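Local coordinates for protein xylulose kinase (PDB 3I8B) that probably catalyses the ATP-dependent phosphorylation of D-xylulose to D-xylulose 5-phosphate, as a member of the FGGY family of carbohydrate kinases, at residues V251-A256 with G264-A269; K353-S358 with N398-F403; V86-M91 with V147-E152; T426-I431 with M450-P455. One frame throughout, in Å; residues are numbered along the deposited sequence.

The four contacts fall two to a domain range: interactions 1 and 3 in the N-terminal one, interactions 2 and 4 in the C-terminal one. All are partly buried. Interaction 4, with five buried residues among its twelve, has backbone bonds between parallel strands; its centre and that of interaction 3 lie about 19 and 21 Å from the chain's centre, against 27 and 32 Å for interactions 1 and 2. Interaction 1 meets a sheet by a loop, through one backbone bond, a lysine and waters. Interaction 2 crosses two helices, with alanines and an arginine between them, and interaction 3 sets a loop and short strand against one helix. Helix 396-420 of interaction 2 leads into strand 427-431 of interaction 4.

Interaction 1. Residues V251-A256 with G264-A269; sequences VKADPA and GGCLLA
K252 lays its side chain over the turn that leads into strand 267-273, and each of its atoms can be followed to a backbone partner. CB starts 3.2 Å from C266 O, and CG passes the same oxygen and L267 CA at longer range. With CG anti to the carbonyl carbon (chi1 -60°) and the chain fully extended beyond it, CD and CE run on toward G264, CE coming to 3.3 Å from G264 O. NZ ends the walk with a hydrogen bond of 2.7 Å to that G264 O, approaching from a position tilted 32° out of the carbonyl plane. The next residue supplies the backbone link: A253 N donates to C266 O over 2.8 Å, almost in line with the C=O bond. Two waters extend this pairing on its flanks. One receives from L268 N and donates to V251 O; the other receives from C266 N and donates to A253 O, so segment 251-256 engages C266 N, C266 O and L268 N, directly or through water. L268 adds the apolar part, its CB pointing toward segment 251-256, with CG 3.6 Å from A253 N and CD2 4.1 Å from A253 CB, while C266 CB meets A253 CB at 3.9 Å. The contact thus fastens a loop to the start of an edge strand of the mixed five-stranded sheet in the N-terminal domain. There L267 and A269 bond to the parallel strand 65-72, I175 of helix 167-175 touches A253 and L268, and V472 of helix 460-474 packs against L267.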
loop_
_atom_site.group_PDB
_atom_site.type_symbol
_atom_site.label_atom_id
_atom_site.label_comp_id
_atom_site.label_asym_id
_atom_site.label_seq_id
_atom_site.Cartn_x
_atom_site.Cartn_y
_atom_site.Cartn_z
ATOM N N VAL A 251 -12.011 -16.421 -15.204
ATOM C CA VAL A 251 -11.346 -16.506 -16.497
ATOM C C VAL A 251 -9.871 -16.860 -16.288
ATOM O O VAL A 251 -9.279 -16.483 -15.279
ATOM C CB VAL A 251 -11.443 -15.163 -17.290
ATOM C CG1 VAL A 251 -12.887 -14.873 -17.699
ATOM C CG2 VAL A 251 -10.861 -14.005 -16.463
ATOM N N LYS A 252 -9.292 -17.570 -17.254
ATOM C CA LYS A 252 -7.876 -17.946 -17.229
ATOM C C LYS A 252 -7.099 -16.978 -18.101
ATOM O O LYS A 252 -7.695 -16.188 -18.831
ATOM C CB LYS A 252 -7.695 -19.363 -17.798
ATOM C CG LYS A 252 -8.439 -20.462 -17.048
ATOM C CD LYS A 252 -8.208 -21.825 -17.707
ATOM C CE LYS A 252 -8.894 -22.946 -16.928
ATOM N NZ LYS A 252 -8.730 -24.290 -17.596
ATOM N N ALA A 253 -5.775 -17.046 -18.050
ATOM C CA ALA A 253 -4.957 -16.279 -18.980
ATOM C C ALA A 253 -5.300 -16.716 -20.389
ATOM O O ALA A 253 -5.602 -17.887 -20.626
ATOM C CB ALA A 253 -3.489 -16.506 -18.716
ATOM N N ASP A 254 -5.272 -15.768 -21.318
ATOM C CA ASP A 254 -5.334 -16.075 -22.741
ATOM C C ASP A 254 -4.125 -16.960 -23.085
ATOM O O ASP A 254 -3.007 -16.667 -22.658
ATOM C CB ASP A 254 -5.275 -14.763 -23.528
ATOM C CG ASP A 254 -5.496 -14.954 -25.027
ATOM O OD1 ASP A 254 -6.618 -14.676 -25.507
ATOM O OD2 ASP A 254 -4.543 -15.353 -25.729
ATOM N N PRO A 255 -4.344 -18.052 -23.849
ATOM C CA PRO A 255 -3.264 -19.022 -24.121
ATOM C C PRO A 255 -2.084 -18.431 -24.905
ATOM O O PRO A 255 -0.970 -18.964 -24.829
ATOM C CB PRO A 255 -3.960 -20.124 -24.947
ATOM C CG PRO A 255 -5.400 -19.991 -24.656
ATOM C CD PRO A 255 -5.649 -18.516 -24.354
ATOM N N ALA A 256 -2.320 -17.347 -25.644
ATOM C CA ALA A 256 -1.239 -16.664 -26.352
ATOM C C ALA A 256 -0.329 -15.976 -25.351
ATOM O O ALA A 256 0.835 -15.713 -25.645
ATOM C CB ALA A 256 -1.787 -15.651 -27.366
ATOM N N GLY A 264 -4.659 -27.679 -18.475
ATOM C CA GLY A 264 -5.648 -26.768 -17.929
ATOM C C GLY A 264 -5.331 -25.298 -18.147
ATOM O O GLY A 264 -6.060 -24.428 -17.666
ATOM N N GLY A 265 -4.252 -25.018 -18.870
ATOM C CA GLY A 265 -3.837 -23.639 -19.113
ATOM C C GLY A 265 -3.397 -22.944 -17.838
ATOM O O GLY A 265 -3.056 -23.600 -16.861
ATOM N N CYS A 266 -3.427 -21.613 -17.843
ATOM C CA CYS A 266 -2.959 -20.814 -16.721
ATOM C C CYS A 266 -4.125 -20.104 -16.030
ATOM O O CYS A 266 -4.748 -19.192 -16.610
ATOM C CB CYS A 266 -1.946 -19.786 -17.212
ATOM S SG CYS A 266 -1.258 -18.747 -15.929
ATOM N N LEU A 267 -4.441 -20.532 -14.809
ATOM C CA LEU A 267 -5.492 -19.856 -14.062
ATOM C C LEU A 267 -5.011 -18.501 -13.569
ATOM O O LEU A 267 -3.812 -18.228 -13.526
ATOM C CB LEU A 267 -6.014 -20.714 -12.905
ATOM C CG LEU A 267 -5.106 -21.152 -11.767
ATOM C CD1 LEU A 267 -4.959 -20.041 -10.728
ATOM C CD2 LEU A 267 -5.717 -22.394 -11.124
ATOM N N LEU A 268 -5.953 -17.644 -13.216
ATOM C CA LEU A 268 -5.602 -16.335 -12.692
ATOM C C LEU A 268 -6.022 -16.286 -11.236
ATOM O O LEU A 268 -7.175 -16.585 -10.902
ATOM C CB LEU A 268 -6.271 -15.215 -13.505
ATOM C CG LEU A 268 -5.848 -15.100 -14.978
ATOM C CD1 LEU A 268 -6.735 -14.111 -15.783
ATOM C CD2 LEU A 268 -4.360 -14.714 -15.087
ATOM N N ALA A 269 -5.074 -15.952 -10.371
ATOM C CA ALA A 269 -5.356 -15.723 -8.959
ATOM C C ALA A 269 -5.862 -14.287 -8.789
ATOM O O ALA A 269 -5.767 -13.488 -9.718
ATOM C CB ALA A 269 -4.096 -15.977 -8.112
HETATM O O HOH W 1 -8.568 -18.484 -13.559
HETATM O O HOH W 2 -4.289 -20.177 -20.064
#

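Interaction 2. Residues K353-S358 with N398-F403; sequences KLAFAS and NLARAF
L354 and A400 make the tightest point of this crossing, CB to CB at 3.4 Å, closer than ordinary van der Waals contact. Beside them A355 fits onto the backbone of the other helix, its CB 3.6 Å from R401 CA, and S358 lays its CB 3.5 Å from R401 CB. The small A355 and A400 are consistent with the 7.0 Å approach of the axes of segments 353-357 and 398-403, which cross at a signed angle of -102°, close to perpendicular. The contact is therefore a local helix-helix crossing within the FGGY C-terminal domain range, made where helix 348-357 ends and near the start of helix 396-420. R401 uses that helix end: its CG lies anti to the backbone N (chi1 -180°), the chain bends at the next bond, and NH1 donates 3.1 Å to A355 O. The oxygen lies in the guanidinium plane, whereas NH1 stands above the carbonyl plane of A355. S358 N reaches the same oxygen from the opposite face, so two donors hold it. The NE edge of R401 has a stronger partner outside, a salt bridge to E405 of its own helix. Looser packing marks the margins. Beyond its CB, the partly exposed L354 adds CG at 3.9 Å from A400 CB. F356, also partly exposed, offers the arginine little but CA, 4.1 Å from R401 NH1, and directs its ring to A439 and T442 of helix 438-448.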
loop_
_atom_site.group_PDB
_atom_site.type_symbol
_atom_site.label_atom_id
_atom_site.label_comp_id
_atom_site.label_asym_id
_atom_site.label_seq_id
_atom_site.Cartn_x
_atom_site.Cartn_y
_atom_site.Cartn_z
ATOM N N LYS A 353 28.515 7.851 14.330
ATOM C CA LYS A 353 29.567 7.869 15.338
ATOM C C LYS A 353 29.154 8.816 16.462
ATOM O O LYS A 353 29.214 8.477 17.652
ATOM C CB LYS A 353 30.894 8.314 14.722
ATOM C CG LYS A 353 32.062 8.294 15.715
ATOM C CD LYS A 353 33.359 8.804 15.089
ATOM C CE LYS A 353 34.506 8.779 16.094
ATOM N NZ LYS A 353 35.812 9.232 15.506
ATOM N N LEU A 354 28.712 9.998 16.053
ATOM C CA LEU A 354 28.234 11.034 16.950
ATOM C C LEU A 354 27.164 10.478 17.883
ATOM O O LEU A 354 27.277 10.567 19.112
ATOM C CB LEU A 354 27.645 12.160 16.100
ATOM C CG LEU A 354 28.174 13.586 16.247
ATOM C CD1 LEU A 354 29.510 13.625 16.987
ATOM C CD2 LEU A 354 28.310 14.218 14.856
ATOM N N ALA A 355 26.126 9.903 17.282
ATOM C CA ALA A 355 24.970 9.412 18.024
ATOM C C ALA A 355 25.357 8.329 19.033
ATOM O O ALA A 355 24.851 8.308 20.161
ATOM C CB ALA A 355 23.914 8.898 17.067
ATOM N N PHE A 356 26.246 7.426 18.625
ATOM C CA PHE A 356 26.697 6.364 19.515
ATOM C C PHE A 356 27.593 6.898 20.629
ATOM O O PHE A 356 27.758 6.250 21.660
ATOM C CB PHE A 356 27.435 5.266 18.741
ATOM C CG PHE A 356 26.565 4.508 17.778
ATOM C CD1 PHE A 356 25.358 3.963 18.192
ATOM C CD2 PHE A 356 26.968 4.317 16.461
ATOM C CE1 PHE A 356 24.555 3.254 17.306
ATOM C CE2 PHE A 356 26.173 3.605 15.571
ATOM C CZ PHE A 356 24.963 3.076 15.995
ATOM N N ALA A 357 28.184 8.068 20.419
ATOM C CA ALA A 357 28.973 8.704 21.471
ATOM C C ALA A 357 28.077 9.208 22.614
ATOM O O ALA A 357 28.547 9.446 23.730
ATOM C CB ALA A 357 29.786 9.838 20.903
ATOM N N SER A 358 26.791 9.371 22.313
ATOM C CA SER A 358 25.798 9.839 23.280
ATOM C C SER A 358 25.298 8.706 24.176
ATOM O O SER A 358 25.994 7.709 24.384
ATOM C CB SER A 358 24.615 10.474 22.537
ATOM O OG SER A 358 23.718 11.127 23.424
ATOM N N ASN A 398 24.640 14.596 21.278
ATOM C CA ASN A 398 23.274 14.443 21.749
ATOM C C ASN A 398 22.243 14.783 20.669
ATOM O O ASN A 398 21.219 14.113 20.559
ATOM C CB ASN A 398 23.041 15.295 22.993
ATOM C CG ASN A 398 23.798 14.787 24.199
ATOM O OD1 ASN A 398 24.065 15.540 25.142
ATOM N ND2 ASN A 398 24.147 13.507 24.184
ATOM N N LEU A 399 22.502 15.824 19.883
ATOM C CA LEU A 399 21.616 16.150 18.771
ATOM C C LEU A 399 21.584 15.001 17.768
ATOM O O LEU A 399 20.511 14.577 17.328
ATOM C CB LEU A 399 22.041 17.438 18.065
ATOM C CG LEU A 399 21.732 18.786 18.746
ATOM C CD1 LEU A 399 22.378 19.906 17.982
ATOM C CD2 LEU A 399 20.236 19.051 18.878
ATOM N N ALA A 400 22.766 14.522 17.392
ATOM C CA ALA A 400 22.882 13.384 16.487
ATOM C C ALA A 400 22.006 12.240 16.984
ATOM O O ALA A 400 21.189 11.698 16.247
ATOM C CB ALA A 400 24.331 12.934 16.386
ATOM N N ARG A 401 22.177 11.891 18.254
ATOM C CA ARG A 401 21.432 10.803 18.865
ATOM C C ARG A 401 19.921 11.086 18.863
ATOM O O ARG A 401 19.115 10.168 18.708
ATOM C CB ARG A 401 21.946 10.554 20.288
ATOM C CG ARG A 401 21.250 9.433 21.042
ATOM C CD ARG A 401 21.501 8.077 20.384
ATOM N NE ARG A 401 21.073 6.972 21.237
ATOM C CZ ARG A 401 21.897 6.110 21.826
ATOM N NH1 ARG A 401 23.208 6.215 21.659
ATOM N NH2 ARG A 401 21.409 5.141 22.585
ATOM N N ALA A 402 19.549 12.356 19.027
ATOM C CA ALA A 402 18.139 12.757 19.004
ATOM C C ALA A 402 17.512 12.609 17.613
ATOM O O ALA A 402 16.331 12.291 17.493
ATOM C CB ALA A 402 17.968 14.202 19.529
ATOM N N PHE A 403 18.303 12.846 16.569
ATOM C CA PHE A 403 17.848 12.626 15.202
ATOM C C PHE A 403 17.524 11.140 14.979
ATOM O O PHE A 403 16.470 10.788 14.440
ATOM C CB PHE A 403 18.916 13.061 14.202
ATOM C CG PHE A 403 18.859 14.518 13.823
ATOM C CD1 PHE A 403 17.874 14.992 12.969
ATOM C CD2 PHE A 403 19.822 15.403 14.283
ATOM C CE1 PHE A 403 17.834 16.325 12.612
ATOM C CE2 PHE A 403 19.787 16.737 13.925
ATOM C CZ PHE A 403 18.794 17.198 13.085
#

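Interaction 3. Residues V86-M91 with V147-E152; sequences VIRDAM and VAWVAE
R88 is the first residue of 86-91 to reach helix 143-153, its CD resting 3.9 Å from V150 CG2. Its CG occupies the position between the backbone N and the carbonyl carbon, and a bend at chi3 turns the guanidinium toward the following residue. NH2 donates 3.0 Å to D89 O, and NE forms a salt bridge with E154, beyond the helix. Across the contact, W149 CZ3 lies over one face of the guanidinium, 3.8 Å from NH1, with the two planes 74° apart, so the two groups are steeply inclined and not stacked, CZ3 and CH2 being the indole atoms nearest NH1. After D89 the chain enters strand 90-91, where A90 bonds to V43 in a small antiparallel pair with strand 42-43; the contact thus joins this two-stranded sheet to a helix of the N-terminal domain range. The selenomethionine M91 then makes a Met-aromatic contact. SE comes 3.7 Å from W149 CE3, and the bend at chi3 (69°) carries CE over the ring face, 4.1 Å from the centroid of the six-membered ring and 25° off its normal, a CH-pi contact. SE also touches V150 CG2 at 4.1 Å, so it meets two successive side chains of the helix. The M91 side chain is about 9 Å from that of H75, predicted to bind substrate.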
loop_
_atom_site.group_PDB
_atom_site.type_symbol
_atom_site.label_atom_id
_atom_site.label_comp_id
_atom_site.label_asym_id
_atom_site.label_seq_id
_atom_site.Cartn_x
_atom_site.Cartn_y
_atom_site.Cartn_z
ATOM N N VAL A 86 -9.426 2.804 -22.540
ATOM C CA VAL A 86 -9.078 3.679 -21.430
ATOM C C VAL A 86 -9.455 5.103 -21.815
ATOM O O VAL A 86 -9.022 5.602 -22.845
ATOM C CB VAL A 86 -7.574 3.586 -21.076
ATOM C CG1 VAL A 86 -7.201 4.648 -20.047
ATOM C CG2 VAL A 86 -7.244 2.177 -20.551
ATOM N N ILE A 87 -10.268 5.751 -20.985
ATOM C CA ILE A 87 -10.802 7.085 -21.286
ATOM C C ILE A 87 -9.778 8.249 -21.247
ATOM O O ILE A 87 -9.801 9.134 -22.104
ATOM C CB ILE A 87 -12.021 7.416 -20.369
ATOM C CG1 ILE A 87 -13.206 6.501 -20.717
ATOM C CG2 ILE A 87 -12.414 8.889 -20.516
ATOM C CD1 ILE A 87 -14.314 6.454 -19.658
ATOM N N ARG A 88 -8.902 8.242 -20.249
ATOM C CA ARG A 88 -7.922 9.306 -20.022
ATOM C C ARG A 88 -6.841 8.666 -19.167
ATOM O O ARG A 88 -7.030 7.567 -18.666
ATOM C CB ARG A 88 -8.529 10.449 -19.201
ATOM C CG ARG A 88 -8.608 10.009 -17.750
ATOM C CD ARG A 88 -8.654 11.040 -16.686
ATOM N NE ARG A 88 -8.059 12.331 -16.984
ATOM C CZ ARG A 88 -6.831 12.712 -16.657
ATOM N NH1 ARG A 88 -6.456 13.948 -16.952
ATOM N NH2 ARG A 88 -5.984 11.877 -16.061
ATOM N N ASP A 89 -5.728 9.365 -18.950
ATOM C CA ASP A 89 -4.614 8.775 -18.203
ATOM C C ASP A 89 -4.972 8.291 -16.798
ATOM O O ASP A 89 -5.780 8.891 -16.105
ATOM C CB ASP A 89 -3.440 9.752 -18.117
ATOM C CG ASP A 89 -2.583 9.745 -19.368
ATOM O OD1 ASP A 89 -2.995 9.159 -20.388
ATOM O OD2 ASP A 89 -1.495 10.335 -19.321
ATOM N N ALA A 90 -4.360 7.185 -16.385
ATOM C CA ALA A 90 -4.554 6.714 -15.037
ATOM C C ALA A 90 -3.913 7.709 -14.106
ATOM O O ALA A 90 -2.816 8.207 -14.382
ATOM C CB ALA A 90 -3.942 5.315 -14.852
HETATM N N MSE A 91 -4.602 8.014 -13.011
HETATM C CA MSE A 91 -4.055 8.910 -11.998
HETATM C C MSE A 91 -3.654 8.084 -10.797
HETATM O O MSE A 91 -4.474 7.357 -10.226
HETATM C CB MSE A 91 -5.084 9.970 -11.608
HETATM C CG MSE A 91 -5.625 10.718 -12.817
HETATM SE SE MSE A 91 -7.096 11.912 -12.327
HETATM C CE MSE A 91 -6.056 13.223 -11.278
ATOM N N VAL A 147 -11.690 9.916 -9.254
ATOM C CA VAL A 147 -12.950 9.939 -9.982
ATOM C C VAL A 147 -13.643 11.273 -9.748
ATOM O O VAL A 147 -14.137 11.883 -10.683
ATOM C CB VAL A 147 -13.878 8.787 -9.569
ATOM C CG1 VAL A 147 -15.218 8.883 -10.327
ATOM C CG2 VAL A 147 -13.188 7.437 -9.820
ATOM N N ALA A 148 -13.658 11.714 -8.495
ATOM C CA ALA A 148 -14.130 13.054 -8.137
ATOM C C ALA A 148 -13.464 14.156 -8.959
ATOM O O ALA A 148 -14.130 15.060 -9.463
ATOM C CB ALA A 148 -13.903 13.309 -6.664
ATOM N N TRP A 149 -12.147 14.080 -9.084
ATOM C CA TRP A 149 -11.391 15.092 -9.794
ATOM C C TRP A 149 -11.805 15.119 -11.262
ATOM O O TRP A 149 -11.943 16.190 -11.871
ATOM C CB TRP A 149 -9.885 14.830 -9.663
ATOM C CG TRP A 149 -9.067 15.838 -10.415
ATOM C CD1 TRP A 149 -8.474 16.958 -9.906
ATOM C CD2 TRP A 149 -8.778 15.832 -11.820
ATOM N NE1 TRP A 149 -7.827 17.645 -10.903
ATOM C CE2 TRP A 149 -7.993 16.971 -12.087
ATOM C CE3 TRP A 149 -9.088 14.957 -12.874
ATOM C CZ2 TRP A 149 -7.524 17.271 -13.368
ATOM C CZ3 TRP A 149 -8.632 15.255 -14.142
ATOM C CH2 TRP A 149 -7.855 16.404 -14.379
ATOM N N VAL A 150 -11.997 13.934 -11.832
ATOM C CA VAL A 150 -12.395 13.823 -13.227
ATOM C C VAL A 150 -13.796 14.398 -13.429
ATOM O O VAL A 150 -14.070 15.038 -14.447
ATOM C CB VAL A 150 -12.350 12.358 -13.728
ATOM C CG1 VAL A 150 -12.884 12.278 -15.152
ATOM C CG2 VAL A 150 -10.923 11.816 -13.659
ATOM N N ALA A 151 -14.687 14.167 -12.467
ATOM C CA ALA A 151 -16.036 14.728 -12.575
ATOM C C ALA A 151 -15.969 16.248 -12.532
ATOM O O ALA A 151 -16.709 16.936 -13.236
ATOM C CB ALA A 151 -16.940 14.208 -11.470
ATOM N N GLU A 152 -15.075 16.773 -11.715
ATOM C CA GLU A 152 -14.981 18.222 -11.549
ATOM C C GLU A 152 -14.276 18.893 -12.730
ATOM O O GLU A 152 -14.688 19.961 -13.183
ATOM C CB GLU A 152 -14.292 18.571 -10.225
ATOM C CG GLU A 152 -14.111 20.067 -9.967
ATOM C CD GLU A 152 -15.428 20.830 -9.860
ATOM O OE1 GLU A 152 -15.419 22.069 -10.068
ATOM O OE2 GLU A 152 -16.469 20.196 -9.579
#

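Interaction 4. Residues T426-I431 with M450-P455; sequences TRILLI and MDVTRP
T453 O is approached by two groups of the neighbouring strand: L430 N donates to it over 2.8 Å, and L429 CA makes a C-H...O contact at 3.4 Å. Together with T453 N, which donates 3.0 Å to I428 O, these set L429 opposite T453 in the parallel pattern, one residue bonding to both neighbours of its partner. The strands are the two ends of a beta-alpha-beta unit, connected by helix 438-448, and lie side by side in the mixed sheet of the C-terminal domain; the axes of segments 427-431 and 452-455 turn 43° against each other. I428 and V452 point to one face of the sheet, L429 and T453 to the other. L430 CB meets V452 CG1 at 3.5 Å, which is tight for two carbons. P455 CG lies against L429 CD2 at 3.8 Å and close to I431 CG2, so the proline ring bears on both side chains. Toward the start of the strands the selenomethionine M450, extended beyond CG, sends CE to 3.8 Å from T426 CA, and its CB touches I428 CD1. Waters continue the pairing where direct bonds stop: one links I428 N to D451 O, another L430 O to P455 O. R427 has its salt bridge to D288, and L429 CD1 covers one face of its guanidinium, centred over it. In the plane of that group, NH1 donates 3.2 Å to the oxygen of a water that also contacts T453 OG1 at 2.8 Å.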
loop_
_atom_site.group_PDB
_atom_site.type_symbol
_atom_site.label_atom_id
_atom_site.label_comp_id
_atom_site.label_asym_id
_atom_site.label_seq_id
_atom_site.Cartn_x
_atom_site.Cartn_y
_atom_site.Cartn_z
ATOM N N THR A 426 3.349 -8.727 17.515
ATOM C CA THR A 426 4.209 -9.617 18.297
ATOM C C THR A 426 5.548 -9.941 17.622
ATOM O O THR A 426 6.400 -10.614 18.198
ATOM C CB THR A 426 3.469 -10.924 18.666
ATOM O OG1 THR A 426 2.935 -11.535 17.482
ATOM C CG2 THR A 426 2.333 -10.632 19.639
ATOM N N ARG A 427 5.727 -9.454 16.404
ATOM C CA ARG A 427 6.987 -9.603 15.694
ATOM C C ARG A 427 7.139 -8.470 14.686
ATOM O O ARG A 427 6.166 -8.081 14.034
ATOM C CB ARG A 427 7.037 -10.953 14.975
ATOM C CG ARG A 427 8.349 -11.248 14.260
ATOM C CD ARG A 427 8.332 -12.672 13.704
ATOM N NE ARG A 427 7.462 -12.778 12.536
ATOM C CZ ARG A 427 7.876 -13.126 11.321
ATOM N NH1 ARG A 427 9.152 -13.440 11.117
ATOM N NH2 ARG A 427 7.009 -13.187 10.316
ATOM N N ILE A 428 8.358 -7.960 14.559
ATOM C CA ILE A 428 8.659 -6.820 13.688
ATOM C C ILE A 428 9.636 -7.215 12.592
ATOM O O ILE A 428 10.697 -7.766 12.879
ATOM C CB ILE A 428 9.337 -5.681 14.476
ATOM C CG1 ILE A 428 8.554 -5.350 15.745
ATOM C CG2 ILE A 428 9.523 -4.436 13.592
ATOM C CD1 ILE A 428 9.240 -4.302 16.614
ATOM N N LEU A 429 9.283 -6.919 11.343
ATOM C CA LEU A 429 10.203 -7.086 10.229
ATOM C C LEU A 429 10.622 -5.703 9.758
ATOM O O LEU A 429 9.793 -4.804 9.670
ATOM C CB LEU A 429 9.548 -7.850 9.075
ATOM C CG LEU A 429 9.306 -9.347 9.291
ATOM C CD1 LEU A 429 8.330 -9.573 10.418
ATOM C CD2 LEU A 429 8.820 -10.008 8.008
ATOM N N LEU A 430 11.907 -5.536 9.466
ATOM C CA LEU A 430 12.425 -4.256 9.023
ATOM C C LEU A 430 12.998 -4.400 7.623
ATOM O O LEU A 430 13.948 -5.162 7.406
ATOM C CB LEU A 430 13.501 -3.754 9.985
ATOM C CG LEU A 430 14.222 -2.476 9.555
ATOM C CD1 LEU A 430 13.253 -1.281 9.543
ATOM C CD2 LEU A 430 15.423 -2.202 10.462
ATOM N N ILE A 431 12.417 -3.665 6.683
ATOM C CA ILE A 431 12.826 -3.725 5.285
ATOM C C ILE A 431 13.051 -2.330 4.731
ATOM O O ILE A 431 12.932 -1.335 5.451
ATOM C CB ILE A 431 11.753 -4.405 4.421
ATOM C CG1 ILE A 431 10.405 -3.700 4.621
ATOM C CG2 ILE A 431 11.669 -5.890 4.749
ATOM C CD1 ILE A 431 9.240 -4.341 3.872
HETATM N N MSE A 450 11.426 -4.611 20.993
HETATM C CA MSE A 450 11.426 -6.036 20.634
HETATM C C MSE A 450 12.592 -6.352 19.717
HETATM O O MSE A 450 13.245 -5.457 19.200
HETATM C CB MSE A 450 10.178 -6.406 19.832
HETATM C CG MSE A 450 8.896 -6.457 20.580
HETATM SE SE MSE A 450 7.472 -7.071 19.367
HETATM C CE MSE A 450 6.118 -7.346 20.747
ATOM N N ASP A 451 12.799 -7.643 19.481
ATOM C CA ASP A 451 13.645 -8.121 18.401
ATOM C C ASP A 451 13.186 -7.515 17.081
ATOM O O ASP A 451 11.992 -7.314 16.861
ATOM C CB ASP A 451 13.545 -9.645 18.298
ATOM C CG ASP A 451 14.304 -10.360 19.398
ATOM O OD1 ASP A 451 14.790 -9.689 20.336
ATOM O OD2 ASP A 451 14.425 -11.600 19.310
ATOM N N VAL A 452 14.139 -7.228 16.205
ATOM C CA VAL A 452 13.829 -6.718 14.884
ATOM C C VAL A 452 14.457 -7.626 13.852
ATOM O O VAL A 452 15.686 -7.676 13.713
ATOM C CB VAL A 452 14.344 -5.278 14.681
ATOM C CG1 VAL A 452 13.936 -4.754 13.300
ATOM C CG2 VAL A 452 13.800 -4.382 15.766
ATOM N N THR A 453 13.603 -8.365 13.148
ATOM C CA THR A 453 14.040 -9.255 12.091
ATOM C C THR A 453 14.309 -8.503 10.791
ATOM O O THR A 453 13.517 -7.649 10.371
ATOM C CB THR A 453 12.991 -10.364 11.840
ATOM O OG1 THR A 453 12.916 -11.219 12.988
ATOM C CG2 THR A 453 13.354 -11.177 10.618
ATOM N N ARG A 454 15.433 -8.825 10.152
ATOM C CA ARG A 454 15.775 -8.237 8.859
ATOM C C ARG A 454 15.739 -9.294 7.758
ATOM O O ARG A 454 16.712 -10.031 7.564
ATOM C CB ARG A 454 17.154 -7.570 8.899
ATOM C CG ARG A 454 17.187 -6.243 9.634
ATOM C CD ARG A 454 18.535 -5.571 9.493
ATOM N NE ARG A 454 19.600 -6.407 10.029
ATOM C CZ ARG A 454 20.500 -7.039 9.281
ATOM N NH1 ARG A 454 20.476 -6.915 7.959
ATOM N NH2 ARG A 454 21.432 -7.790 9.857
ATOM N N PRO A 455 14.611 -9.371 7.035
ATOM C CA PRO A 455 14.492 -10.294 5.902
ATOM C C PRO A 455 15.477 -9.903 4.817
ATOM O O PRO A 455 15.676 -8.715 4.600
ATOM C CB PRO A 455 13.056 -10.059 5.405
ATOM C CG PRO A 455 12.331 -9.434 6.572
ATOM C CD PRO A 455 13.374 -8.596 7.259
HETATM O O HOH W 3 11.905 -13.816 12.776
HETATM O O HOH W 4 10.089 -9.124 16.376
HETATM O O HOH W 5 15.783 -6.165 5.527
#